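Local coordinates for protein carbon monoxide dehydrogenase (Thermococcus sp. AM4, PDB 6T7J) that probably catalyses the reversible oxidation of carbon monoxide to carbon dioxide, passing electrons to ferredoxin, and is seen here with a nickel-free, broken active-site cluster, at residues Y7-K12 with E22-A27; W36-E41 with M345-D350; R170-A175 with V188-I193; H218-S223 with F567-V572. One frame throughout, in Å; residues are numbered along the deposited sequence.

Contact 1: Y7-K12 with E22-A27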
loop_
_atom_site.group_PDB
_atom_site.type_symbol
_atom_site.label_atom_id
_atom_site.label_comp_id
_atom_site.label_asym_id
_atom_site.label_seq_id
_atom_site.Cartn_x
_atom_site.Cartn_y
_atom_site.Cartn_z
ATOM N N TYR A 7 15.161 -9.662 -30.529
ATOM C CA TYR A 7 16.113 -8.571 -30.703
ATOM C C TYR A 7 17.367 -8.871 -29.898
ATOM O O TYR A 7 17.284 -9.174 -28.703
ATOM C CB TYR A 7 15.521 -7.222 -30.269
ATOM C CG TYR A 7 14.128 -6.959 -30.792
ATOM C CD1 TYR A 7 13.920 -6.155 -31.905
ATOM C CD2 TYR A 7 13.019 -7.510 -30.168
ATOM C CE1 TYR A 7 12.646 -5.916 -32.383
ATOM C CE2 TYR A 7 11.745 -7.271 -30.634
ATOM C CZ TYR A 7 11.562 -6.482 -31.744
ATOM O OH TYR A 7 10.287 -6.254 -32.206
ATOM N N ARG A 8 18.519 -8.782 -30.550
ATOM C CA ARG A 8 19.792 -9.042 -29.899
ATOM C C ARG A 8 20.324 -7.773 -29.244
ATOM O O ARG A 8 20.076 -6.657 -29.707
ATOM C CB ARG A 8 20.806 -9.591 -30.901
ATOM C CG ARG A 8 20.345 -10.880 -31.558
ATOM C CD ARG A 8 21.473 -11.601 -32.279
ATOM N NE ARG A 8 21.248 -13.043 -32.305
ATOM C CZ ARG A 8 22.208 -13.947 -32.455
ATOM N NH1 ARG A 8 21.909 -15.240 -32.462
ATOM N NH2 ARG A 8 23.467 -13.559 -32.604
ATOM N N VAL A 9 21.056 -7.960 -28.155
ATOM C CA VAL A 9 21.545 -6.862 -27.326
ATOM C C VAL A 9 22.975 -6.545 -27.752
ATOM O O VAL A 9 23.850 -7.413 -27.628
ATOM C CB VAL A 9 21.485 -7.221 -25.833
ATOM C CG1 VAL A 9 22.157 -6.143 -24.996
ATOM C CG2 VAL A 9 20.042 -7.427 -25.403
ATOM N N PRO A 10 23.254 -5.338 -28.257
ATOM C CA PRO A 10 24.647 -4.963 -28.543
ATOM C C PRO A 10 25.500 -5.041 -27.288
ATOM O O PRO A 10 25.475 -4.136 -26.448
ATOM C CB PRO A 10 24.528 -3.525 -29.067
ATOM C CG PRO A 10 23.198 -3.042 -28.576
ATOM C CD PRO A 10 22.313 -4.246 -28.555
ATOM N N ALA A 11 26.263 -6.128 -27.158
ATOM C CA ALA A 11 26.878 -6.478 -25.885
ATOM C C ALA A 11 28.151 -5.698 -25.582
ATOM O O ALA A 11 28.498 -5.551 -24.406
ATOM C CB ALA A 11 27.180 -7.978 -25.847
ATOM N N LYS A 12 28.859 -5.198 -26.595
ATOM C CA LYS A 12 30.141 -4.556 -26.320
ATOM C C LYS A 12 29.988 -3.232 -25.580
ATOM O O LYS A 12 30.939 -2.792 -24.926
ATOM C CB LYS A 12 30.924 -4.346 -27.617
ATOM C CG LYS A 12 32.399 -4.705 -27.496
ATOM C CD LYS A 12 32.582 -6.053 -26.810
ATOM C CE LYS A 12 34.013 -6.250 -26.333
ATOM N NZ LYS A 12 34.155 -7.479 -25.501
ATOM N N GLU A 22 30.172 -11.006 -22.326
ATOM C CA GLU A 22 30.370 -12.410 -22.679
ATOM C C GLU A 22 29.154 -13.246 -22.310
ATOM O O GLU A 22 28.718 -14.104 -23.088
ATOM C CB GLU A 22 31.615 -12.970 -21.987
ATOM C CG GLU A 22 32.682 -11.952 -21.621
ATOM C CD GLU A 22 33.810 -12.571 -20.807
ATOM O OE1 GLU A 22 33.760 -13.793 -20.549
ATOM O OE2 GLU A 22 34.747 -11.838 -20.422
ATOM N N LEU A 23 28.577 -12.994 -21.136
ATOM C CA LEU A 23 27.468 -13.816 -20.673
ATOM C C LEU A 23 26.163 -13.462 -21.371
ATOM O O LEU A 23 25.328 -14.346 -21.591
ATOM C CB LEU A 23 27.323 -13.690 -19.158
ATOM C CG LEU A 23 28.088 -14.724 -18.326
ATOM C CD1 LEU A 23 29.471 -15.008 -18.894
ATOM C CD2 LEU A 23 28.195 -14.252 -16.897
ATOM N N ILE A 24 25.970 -12.195 -21.744
ATOM C CA ILE A 24 24.812 -11.855 -22.570
ATOM C C ILE A 24 24.897 -12.568 -23.913
ATOM O O ILE A 24 23.898 -13.102 -24.420
ATOM C CB ILE A 24 24.700 -10.329 -22.736
ATOM C CG1 ILE A 24 24.426 -9.671 -21.385
ATOM C CG2 ILE A 24 23.595 -9.973 -23.721
ATOM C CD1 ILE A 24 24.329 -8.169 -21.451
ATOM N N GLU A 25 26.094 -12.623 -24.502
ATOM C CA GLU A 25 26.238 -13.328 -25.771
ATOM C C GLU A 25 26.049 -14.832 -25.605
ATOM O O GLU A 25 25.493 -15.494 -26.488
ATOM C CB GLU A 25 27.595 -13.039 -26.385
ATOM C CG GLU A 25 27.944 -11.596 -26.402
ATOM C CD GLU A 25 29.374 -11.439 -26.737
ATOM O OE1 GLU A 25 29.973 -10.380 -26.411
ATOM O OE2 GLU A 25 29.884 -12.351 -27.437
ATOM N N LYS A 26 26.526 -15.390 -24.489
ATOM C CA LYS A 26 26.287 -16.806 -24.218
ATOM C C LYS A 26 24.797 -17.095 -24.089
ATOM O O LYS A 26 24.302 -18.100 -24.615
ATOM C CB LYS A 26 27.030 -17.228 -22.950
ATOM C CG LYS A 26 26.879 -18.699 -22.607
ATOM C CD LYS A 26 27.785 -19.091 -21.454
ATOM C CE LYS A 26 27.840 -20.599 -21.285
ATOM N NZ LYS A 26 26.499 -21.174 -20.998
ATOM N N ALA A 27 24.065 -16.220 -23.395
ATOM C CA ALA A 27 22.618 -16.366 -23.301
ATOM C C ALA A 27 21.971 -16.314 -24.678
ATOM O O ALA A 27 21.045 -17.082 -24.967
ATOM C CB ALA A 27 22.038 -15.276 -22.401
#
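The irregular N-terminal arm of the chain runs past the first helix, 20-30, and touches it through two neighbouring pairs, Val9 with Ile24 and Ala11 with Glu25. The inner pair is wholly apolar: Val9 CB lies 4.1 Å from Ile24 CG2. Ile24 turns this methyl to the arm because CG2 stands anti to its backbone N (chi1 -65° for the other branch, CG1). Branched aliphatic residues suit this buried side, where Val9 and Ile24 both also rest on Trp36 of helix 35-42.

The outer pair is of mixed character. Ala11 CB is 3.7 Å from Glu25 CG and equally 3.7 Å from Glu25 OE1, so the methyl nestles against the aliphatic part of the glutamate and one carboxylate oxygen. An alanine is small enough to let the two backbones come near, with Ala11 CA and Ile24 CA 6.6 Å apart. Glu25 suits the solvent-exposed side of the helix: its CG methylene packs on Ala11 while the carboxylate stays at the surface. Lys12 NZ lies 5.2 Å from Glu25 OE1, too far for a salt bridge, though the opposite charges probably attract weakly.

No hydrogen bond joins the two segments directly, but Glu28, one turn after Ile24 on the same helix, accepts one from Val9 N. The arrangement is that of an irregular N-terminal arm packed against the side of a helix.

Contact 2: W36-E41 with M345-D350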
loop_
_atom_site.group_PDB
_atom_site.type_symbol
_atom_site.label_atom_id
_atom_site.label_comp_id
_atom_site.label_asym_id
_atom_site.label_seq_id
_atom_site.Cartn_x
_atom_site.Cartn_y
_atom_site.Cartn_z
ATOM N N TRP A 36 17.779 -7.491 -20.503
ATOM C CA TRP A 36 17.990 -6.576 -21.621
ATOM C C TRP A 36 17.131 -6.957 -22.824
ATOM O O TRP A 36 16.516 -6.087 -23.457
ATOM C CB TRP A 36 19.472 -6.557 -21.999
ATOM C CG TRP A 36 20.371 -5.930 -20.968
ATOM C CD1 TRP A 36 20.625 -4.600 -20.802
ATOM C CD2 TRP A 36 21.146 -6.611 -19.970
ATOM N NE1 TRP A 36 21.503 -4.409 -19.764
ATOM C CE2 TRP A 36 21.840 -5.628 -19.236
ATOM C CE3 TRP A 36 21.317 -7.956 -19.625
ATOM C CZ2 TRP A 36 22.691 -5.946 -18.179
ATOM C CZ3 TRP A 36 22.164 -8.269 -18.576
ATOM C CH2 TRP A 36 22.839 -7.268 -17.865
ATOM N N HIS A 37 17.073 -8.252 -23.154
ATOM C CA HIS A 37 16.251 -8.696 -24.276
ATOM C C HIS A 37 14.780 -8.369 -24.049
ATOM O O HIS A 37 14.085 -7.914 -24.965
ATOM C CB HIS A 37 16.432 -10.199 -24.499
ATOM C CG HIS A 37 17.854 -10.614 -24.712
ATOM N ND1 HIS A 37 18.655 -11.079 -23.691
ATOM C CD2 HIS A 37 18.619 -10.635 -25.829
ATOM C CE1 HIS A 37 19.852 -11.367 -24.170
ATOM N NE2 HIS A 37 19.857 -11.104 -25.464
ATOM N N ARG A 38 14.287 -8.585 -22.828
ATOM C CA ARG A 38 12.883 -8.311 -22.552
ATOM C C ARG A 38 12.604 -6.813 -22.502
ATOM O O ARG A 38 11.521 -6.373 -22.910
ATOM C CB ARG A 38 12.468 -9.003 -21.254
ATOM C CG ARG A 38 12.563 -10.526 -21.338
ATOM C CD ARG A 38 11.992 -11.204 -20.107
ATOM N NE ARG A 38 12.762 -10.881 -18.910
ATOM C CZ ARG A 38 13.792 -11.594 -18.467
ATOM N NH1 ARG A 38 14.181 -12.680 -19.121
ATOM N NH2 ARG A 38 14.436 -11.219 -17.370
ATOM N N LEU A 39 13.566 -6.015 -22.027
ATOM C CA LEU A 39 13.448 -4.566 -22.155
ATOM C C LEU A 39 13.301 -4.159 -23.615
ATOM O O LEU A 39 12.459 -3.319 -23.952
ATOM C CB LEU A 39 14.660 -3.874 -21.534
ATOM C CG LEU A 39 14.759 -2.377 -21.841
ATOM C CD1 LEU A 39 13.626 -1.619 -21.163
ATOM C CD2 LEU A 39 16.114 -1.815 -21.425
ATOM N N LEU A 40 14.118 -4.746 -24.496
ATOM C CA LEU A 40 13.983 -4.473 -25.924
ATOM C C LEU A 40 12.612 -4.897 -26.438
ATOM O O LEU A 40 12.017 -4.219 -27.283
ATOM C CB LEU A 40 15.091 -5.184 -26.704
ATOM C CG LEU A 40 16.509 -4.631 -26.544
ATOM C CD1 LEU A 40 17.492 -5.418 -27.399
ATOM C CD2 LEU A 40 16.548 -3.153 -26.891
ATOM N N GLU A 41 12.098 -6.023 -25.938
ATOM C CA GLU A 41 10.771 -6.474 -26.347
ATOM C C GLU A 41 9.676 -5.524 -25.873
ATOM O O GLU A 41 8.606 -5.459 -26.488
ATOM C CB GLU A 41 10.507 -7.885 -25.819
ATOM C CG GLU A 41 11.346 -8.964 -26.479
ATOM C CD GLU A 41 10.705 -10.333 -26.389
ATOM O OE1 GLU A 41 9.480 -10.402 -26.157
ATOM O OE2 GLU A 41 11.423 -11.341 -26.550
ATOM N N MET A 345 14.457 -11.569 -9.460
ATOM C CA MET A 345 13.809 -11.673 -10.759
ATOM C C MET A 345 13.119 -13.025 -10.878
ATOM O O MET A 345 13.779 -14.059 -10.711
ATOM C CB MET A 345 14.824 -11.521 -11.890
ATOM C CG MET A 345 15.380 -10.124 -12.079
ATOM S SD MET A 345 16.389 -10.036 -13.574
ATOM C CE MET A 345 17.151 -8.425 -13.386
ATOM N N PRO A 346 11.810 -13.070 -11.139
ATOM C CA PRO A 346 11.180 -14.370 -11.427
ATOM C C PRO A 346 11.851 -15.095 -12.579
ATOM O O PRO A 346 11.917 -16.333 -12.580
ATOM C CB PRO A 346 9.729 -13.990 -11.756
ATOM C CG PRO A 346 9.518 -12.663 -11.082
ATOM C CD PRO A 346 10.841 -11.960 -11.142
ATOM N N ALA A 347 12.394 -14.342 -13.539
ATOM C CA ALA A 347 13.042 -14.936 -14.703
ATOM C C ALA A 347 14.187 -15.866 -14.321
ATOM O O ALA A 347 14.521 -16.773 -15.092
ATOM C CB ALA A 347 13.554 -13.836 -15.632
ATOM N N ILE A 348 14.800 -15.668 -13.147
ATOM C CA ILE A 348 15.905 -16.535 -12.751
ATOM C C ILE A 348 15.469 -17.987 -12.668
ATOM O O ILE A 348 16.308 -18.887 -12.776
ATOM C CB ILE A 348 16.541 -16.089 -11.413
ATOM C CG1 ILE A 348 15.645 -16.460 -10.228
ATOM C CG2 ILE A 348 16.878 -14.607 -11.438
ATOM C CD1 ILE A 348 16.328 -16.326 -8.888
ATOM N N VAL A 349 14.172 -18.249 -12.489
ATOM C CA VAL A 349 13.700 -19.628 -12.571
ATOM C C VAL A 349 13.790 -20.125 -14.008
ATOM O O VAL A 349 14.400 -21.165 -14.283
ATOM C CB VAL A 349 12.272 -19.747 -12.010
ATOM C CG1 VAL A 349 11.640 -21.058 -12.446
ATOM C CG2 VAL A 349 12.301 -19.649 -10.496
ATOM N N ASP A 350 13.212 -19.367 -14.945
ATOM C CA ASP A 350 13.295 -19.710 -16.363
ATOM C C ASP A 350 14.722 -20.043 -16.768
ATOM O O ASP A 350 15.005 -21.144 -17.251
ATOM C CB ASP A 350 12.769 -18.558 -17.208
ATOM C CG ASP A 350 11.283 -18.526 -17.252
ATOM O OD1 ASP A 350 10.630 -19.550 -17.521
ATOM O OD2 ASP A 350 10.759 -17.454 -16.978
#
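The guanidinium group of Arg38 has the methyl of Ala347 over one face and the sulfur of Met345 at its edge, near the plane. Ala347 CB stands 3.3 Å from Arg38 NH2 and 3.6 Å from Arg38 CZ, so the methyl sits over the NH2 side of the flat group in a close van der Waals contact. Met345 SD is 4.4 Å from Arg38 NH2, a loose approach with no hydrogen bond. The bend at chi3 (-64°) turns the planar end away from the line of the extended CB-CG-CD chain and lays it across Ala347. The small methyl of Ala347 suits a place where the flat group lies so close.

The contact belongs to the dimer interface: helix 35-42 meets the short helix 347-352, which follows strand 336-339 and precedes strand 358-361 in the chain, two parallel neighbours in one sheet. Arg38 NH2 forms a salt bridge with Glu326 of helix 325-330, which probably offsets its buried charge, and donates to the carbonyl O of Val76 of the second subunit. Met345 packs on Cys77 of the second subunit, a residue of that chain's Fe4S4 pocket, and the Met345 side chain is about 8 Å from the bound broken Fe4S4 cluster. Asp350 OD2 adds another link between subunits, a salt bridge to Lys74 of the second subunit.

Contact 3: R170-A175 with V188-I193; sequences RMLALA and VLPRAI
Apolar packing joins the two segments, and it centres on one methyl: Leu172 CD1 meets both Leu189 and Pro190. It lies 3.7 Å from Leu189 CD2, where the two leucine side chains pass each other at a slant, and 3.8 Å from Pro190 CD, where the leucine comes end-on to the proline ring. Pro190 CG is a little further from the same methyl, at 4.1 Å. Leu172 reaches this far because its side chain is stretched, with CD1 anti to CA (chi2 -170°); a leucine held in this form spans the gap between backbones whose nearest CA atoms, Leu172 and Pro190, are 8.7 Å apart. Proline suits the other side, offering a rigid apolar ring in an irregular stretch of chain.

Backbone hydrogen bonds shape segment 170-175; none crosses to 188-193. Residues 170-174 form a 3-10 turn, with Ala173 N to Arg170 O and Leu174 N to Met171 O among its i to i+3 bonds, both 2.9 Å. Its first N-H groups, those of Arg170 and Met171, are taken up by the carboxylate of Glu160, and the carbonyl of Pro190 is the acceptor in its backbone bond with Leu169.

Charge is kept to the far side of the second segment, where Arg191 forms salt bridges with Glu196 and Glu199 of the following helix.

The two segments flank helix 177-186, one leading into it and the other leaving it. Leu189 also rests on Trp183 of that helix, and Ala192 occupies the N-cap position of helix 193-203, while Met171 packs on the long helix 212-242.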
loop_
_atom_site.group_PDB
_atom_site.type_symbol
_atom_site.label_atom_id
_atom_site.label_comp_id
_atom_site.label_asym_id
_atom_site.label_seq_id
_atom_site.Cartn_x
_atom_site.Cartn_y
_atom_site.Cartn_z
ATOM N N ARG A 170 9.826 6.352 18.055
ATOM C CA ARG A 170 10.862 6.375 19.083
ATOM C C ARG A 170 12.255 6.479 18.471
ATOM O O ARG A 170 13.103 7.228 18.969
ATOM C CB ARG A 170 10.757 5.129 19.962
ATOM C CG ARG A 170 9.405 4.961 20.633
ATOM C CD ARG A 170 9.246 5.911 21.808
ATOM N NE ARG A 170 10.299 5.724 22.801
ATOM C CZ ARG A 170 10.187 4.945 23.870
ATOM N NH1 ARG A 170 11.198 4.835 24.720
ATOM N NH2 ARG A 170 9.064 4.275 24.092
ATOM N N MET A 171 12.504 5.748 17.379
ATOM C CA MET A 171 13.832 5.732 16.776
ATOM C C MET A 171 14.281 7.113 16.308
ATOM O O MET A 171 15.481 7.319 16.083
ATOM C CB MET A 171 13.867 4.747 15.606
ATOM C CG MET A 171 13.788 3.287 16.023
ATOM S SD MET A 171 15.254 2.727 16.910
ATOM C CE MET A 171 16.350 2.364 15.545
ATOM N N LEU A 172 13.353 8.066 16.175
ATOM C CA LEU A 172 13.724 9.439 15.850
ATOM C C LEU A 172 14.660 10.051 16.885
ATOM O O LEU A 172 15.257 11.098 16.610
ATOM C CB LEU A 172 12.472 10.308 15.707
ATOM C CG LEU A 172 11.590 10.034 14.487
ATOM C CD1 LEU A 172 10.538 11.117 14.334
ATOM C CD2 LEU A 172 12.431 9.918 13.228
ATOM N N ALA A 173 14.806 9.426 18.057
ATOM C CA ALA A 173 15.809 9.875 19.016
ATOM C C ALA A 173 17.220 9.831 18.440
ATOM O O ALA A 173 18.127 10.449 19.005
ATOM C CB ALA A 173 15.732 9.029 20.289
ATOM N N LEU A 174 17.428 9.116 17.332
ATOM C CA LEU A 174 18.728 9.102 16.674
ATOM C C LEU A 174 18.933 10.282 15.732
ATOM O O LEU A 174 20.060 10.499 15.276
ATOM C CB LEU A 174 18.911 7.794 15.898
ATOM C CG LEU A 174 19.119 6.531 16.736
ATOM C CD1 LEU A 174 18.572 5.313 16.014
ATOM C CD2 LEU A 174 20.589 6.342 17.059
ATOM N N ALA A 175 17.884 11.045 15.432
ATOM C CA ALA A 175 17.984 12.176 14.518
ATOM C C ALA A 175 18.279 13.462 15.288
ATOM O O ALA A 175 17.768 13.651 16.396
ATOM C CB ALA A 175 16.694 12.342 13.721
ATOM N N VAL A 188 5.683 16.512 9.263
ATOM C CA VAL A 188 5.933 15.243 8.592
ATOM C C VAL A 188 6.557 14.217 9.538
ATOM O O VAL A 188 7.121 13.222 9.090
ATOM C CB VAL A 188 6.807 15.444 7.340
ATOM C CG1 VAL A 188 6.136 16.402 6.365
ATOM C CG2 VAL A 188 8.188 15.952 7.731
ATOM N N LEU A 189 6.471 14.449 10.843
ATOM C CA LEU A 189 7.026 13.511 11.808
ATOM C C LEU A 189 6.278 12.186 11.727
ATOM O O LEU A 189 5.049 12.166 11.902
ATOM C CB LEU A 189 6.949 14.079 13.223
ATOM C CG LEU A 189 8.002 15.126 13.593
ATOM C CD1 LEU A 189 7.691 15.755 14.941
ATOM C CD2 LEU A 189 9.394 14.517 13.593
ATOM N N PRO A 190 6.955 11.073 11.458
ATOM C CA PRO A 190 6.259 9.787 11.373
ATOM C C PRO A 190 5.876 9.263 12.747
ATOM O O PRO A 190 6.590 9.454 13.734
ATOM C CB PRO A 190 7.285 8.875 10.695
ATOM C CG PRO A 190 8.603 9.458 11.074
ATOM C CD PRO A 190 8.398 10.948 11.183
ATOM N N ARG A 191 4.731 8.582 12.798
ATOM C CA ARG A 191 4.151 8.103 14.046
ATOM C C ARG A 191 4.268 6.596 14.220
ATOM O O ARG A 191 4.757 6.128 15.252
ATOM C CB ARG A 191 2.678 8.531 14.121
ATOM C CG ARG A 191 2.470 10.026 13.915
ATOM C CD ARG A 191 1.113 10.325 13.303
ATOM N NE ARG A 191 1.006 9.818 11.939
ATOM C CZ ARG A 191 -0.042 10.018 11.146
ATOM N NH1 ARG A 191 -0.051 9.516 9.919
ATOM N NH2 ARG A 191 -1.082 10.718 11.578
ATOM N N ALA A 192 3.821 5.819 13.236
ATOM C CA ALA A 192 3.997 4.372 13.237
ATOM C C ALA A 192 4.114 3.919 11.790
ATOM O O ALA A 192 3.327 4.351 10.942
ATOM C CB ALA A 192 2.833 3.663 13.939
ATOM N N ILE A 193 5.083 3.044 11.518
ATOM C CA ILE A 193 5.509 2.790 10.139
ATOM C C ILE A 193 4.367 2.211 9.312
ATOM O O ILE A 193 3.992 2.755 8.261
ATOM C CB ILE A 193 6.733 1.858 10.121
ATOM C CG1 ILE A 193 7.767 2.293 11.160
ATOM C CG2 ILE A 193 7.345 1.867 8.754
ATOM C CD1 ILE A 193 8.949 1.338 11.279
#

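Contact 4: H218-S223 with F567-V572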
loop_
_atom_site.group_PDB
_atom_site.type_symbol
_atom_site.label_atom_id
_atom_site.label_comp_id
_atom_site.label_asym_id
_atom_site.label_seq_id
_atom_site.Cartn_x
_atom_site.Cartn_y
_atom_site.Cartn_z
ATOM N N HIS A 218 2.949 13.736 2.936
ATOM C CA HIS A 218 2.796 12.446 3.597
ATOM C C HIS A 218 3.782 11.422 3.051
ATOM O O HIS A 218 4.221 10.535 3.790
ATOM C CB HIS A 218 1.373 11.916 3.465
ATOM C CG HIS A 218 1.165 10.616 4.177
ATOM N ND1 HIS A 218 0.953 9.428 3.513
ATOM C CD2 HIS A 218 1.176 10.314 5.497
ATOM C CE1 HIS A 218 0.815 8.455 4.397
ATOM N NE2 HIS A 218 0.957 8.963 5.606
ATOM N N GLY A 219 4.131 11.517 1.768
ATOM C CA GLY A 219 5.213 10.694 1.253
ATOM C C GLY A 219 6.518 10.950 1.979
ATOM O O GLY A 219 7.276 10.020 2.268
ATOM N N ILE A 220 6.793 12.218 2.284
ATOM C CA ILE A 220 7.971 12.566 3.075
ATOM C C ILE A 220 7.892 11.917 4.453
ATOM O O ILE A 220 8.869 11.337 4.945
ATOM C CB ILE A 220 8.112 14.097 3.173
ATOM C CG1 ILE A 220 8.769 14.652 1.905
ATOM C CG2 ILE A 220 8.907 14.490 4.412
ATOM C CD1 ILE A 220 8.489 16.113 1.659
ATOM N N ARG A 221 6.720 12.003 5.091
ATOM C CA ARG A 221 6.539 11.391 6.407
ATOM C C ARG A 221 6.773 9.882 6.361
ATOM O O ARG A 221 7.422 9.313 7.249
ATOM C CB ARG A 221 5.139 11.701 6.941
ATOM C CG ARG A 221 4.780 10.963 8.227
ATOM C CD ARG A 221 3.706 11.702 9.021
ATOM N NE ARG A 221 2.451 11.822 8.284
ATOM C CZ ARG A 221 1.395 12.509 8.709
ATOM N NH1 ARG A 221 1.438 13.144 9.874
ATOM N NH2 ARG A 221 0.295 12.563 7.969
ATOM N N THR A 222 6.260 9.218 5.323
ATOM C CA THR A 222 6.423 7.771 5.201
ATOM C C THR A 222 7.878 7.397 4.934
ATOM O O THR A 222 8.397 6.427 5.506
ATOM C CB THR A 222 5.518 7.241 4.088
ATOM O OG1 THR A 222 4.160 7.619 4.354
ATOM C CG2 THR A 222 5.609 5.725 3.996
ATOM N N SER A 223 8.551 8.154 4.066
ATOM C CA SER A 223 9.971 7.920 3.830
ATOM C C SER A 223 10.772 8.094 5.112
ATOM O O SER A 223 11.736 7.359 5.354
ATOM C CB SER A 223 10.481 8.866 2.747
ATOM O OG SER A 223 10.700 10.162 3.279
ATOM N N PHE A 567 16.204 10.683 1.996
ATOM C CA PHE A 567 17.413 11.490 1.893
ATOM C C PHE A 567 17.051 12.959 1.733
ATOM O O PHE A 567 17.488 13.807 2.519
ATOM C CB PHE A 567 18.281 11.005 0.732
ATOM C CG PHE A 567 19.223 9.895 1.106
ATOM C CD1 PHE A 567 19.564 9.680 2.431
ATOM C CD2 PHE A 567 19.761 9.065 0.138
ATOM C CE1 PHE A 567 20.426 8.661 2.783
ATOM C CE2 PHE A 567 20.626 8.042 0.485
ATOM C CZ PHE A 567 20.959 7.841 1.809
ATOM N N VAL A 568 16.211 13.272 0.741
ATOM C CA VAL A 568 15.739 14.646 0.567
ATOM C C VAL A 568 15.190 15.188 1.882
ATOM O O VAL A 568 15.605 16.251 2.359
ATOM C CB VAL A 568 14.687 14.718 -0.555
ATOM C CG1 VAL A 568 14.008 16.078 -0.556
ATOM C CG2 VAL A 568 15.331 14.443 -1.909
ATOM N N ALA A 569 14.279 14.438 2.507
ATOM C CA ALA A 569 13.644 14.885 3.744
ATOM C C ALA A 569 14.648 15.048 4.876
ATOM O O ALA A 569 14.424 15.851 5.789
ATOM C CB ALA A 569 12.545 13.903 4.150
ATOM N N SER A 570 15.745 14.293 4.848
ATOM C CA SER A 570 16.822 14.483 5.809
ATOM C C SER A 570 17.679 15.700 5.490
ATOM O O SER A 570 18.587 16.018 6.264
ATOM C CB SER A 570 17.700 13.232 5.871
ATOM O OG SER A 570 16.914 12.076 6.094
ATOM N N GLY A 571 17.421 16.376 4.375
ATOM C CA GLY A 571 18.082 17.621 4.056
ATOM C C GLY A 571 19.238 17.540 3.083
ATOM O O GLY A 571 19.943 18.541 2.914
ATOM N N VAL A 572 19.459 16.399 2.432
ATOM C CA VAL A 572 20.576 16.245 1.506
ATOM C C VAL A 572 20.076 16.400 0.078
ATOM O O VAL A 572 19.056 15.811 -0.306
ATOM C CB VAL A 572 21.304 14.901 1.701
ATOM C CG1 VAL A 572 20.343 13.760 1.789
ATOM C CG2 VAL A 572 22.272 14.651 0.565
#
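Ile220 and Ala569 meet methyl to methyl: Ile220 CG2 is 3.7 Å from Ala569 CB. The CA-CB bond of Ala569 aims at helix 212-242, whereas that of Ile220 runs past; its CG2 branch, anti to the backbone N, makes the touch. Alanine's short side chain lets the backbones approach to 6.2 Å between Ile220 CA and Ala569 CA. Beside this pair Ser223 OG stands 4.3 Å from Ala569 CB, but its hydroxyl is turned back into its own helix and donates to Ile220 O at 2.7 Å.

On another side of helix 212-242, His218 and Thr222 lie one turn apart. Thr222 OG1 sits 3.4 Å above one face of the His218 ring, offset toward its rim, while the guanidinium of Arg221 approaches the ring edge in plane. The threonine hydroxyl donates to His218 O at 3.0 Å, tilted 33° from the carbonyl plane, and Thr222 N reaches that oxygen from the opposite face.

Helix 558-569 ends here in a Schellman motif: Gly571 N bonds to Val568 O and Val572 N to Phe567 O (3.3 Å). The positive phi of Gly571 (100°) is readily adopted by glycine, which has no CB to meet the preceding carbonyl.

Ser223 OG is used within its own helix and Ala569 O by Trp183 NE1, and no hydrogen bond joins the segments; the contact thus rests on van der Waals packing of small apolar groups, in which close fit matters more than directed bonding.

The four contacts form two pairs. Contacts 1 and 2, 13 Å apart between centres, touch where the N-terminal arm and helix 20-30 pack on helix 35-42; contact 2 reaches the second subunit. Contacts 3 and 4, with centres 12 Å apart, also touch, Arg221 lying against residues 188-191, and Trp183 serves both. The centres of contacts 1 and 3 are about 47 Å apart, on opposite sides of the chain's centre. Along the chain contact 1 closes first, contact 3 is nested within contact 2, and contacts 2 and 4 cross. Contact 2 ties helix 35-42 to helix 347-352, between strands 336-339 and 358-361 in sequence; contact 4 ties helix 212-242 to helix 558-569, between strands 548-552 and 574-576.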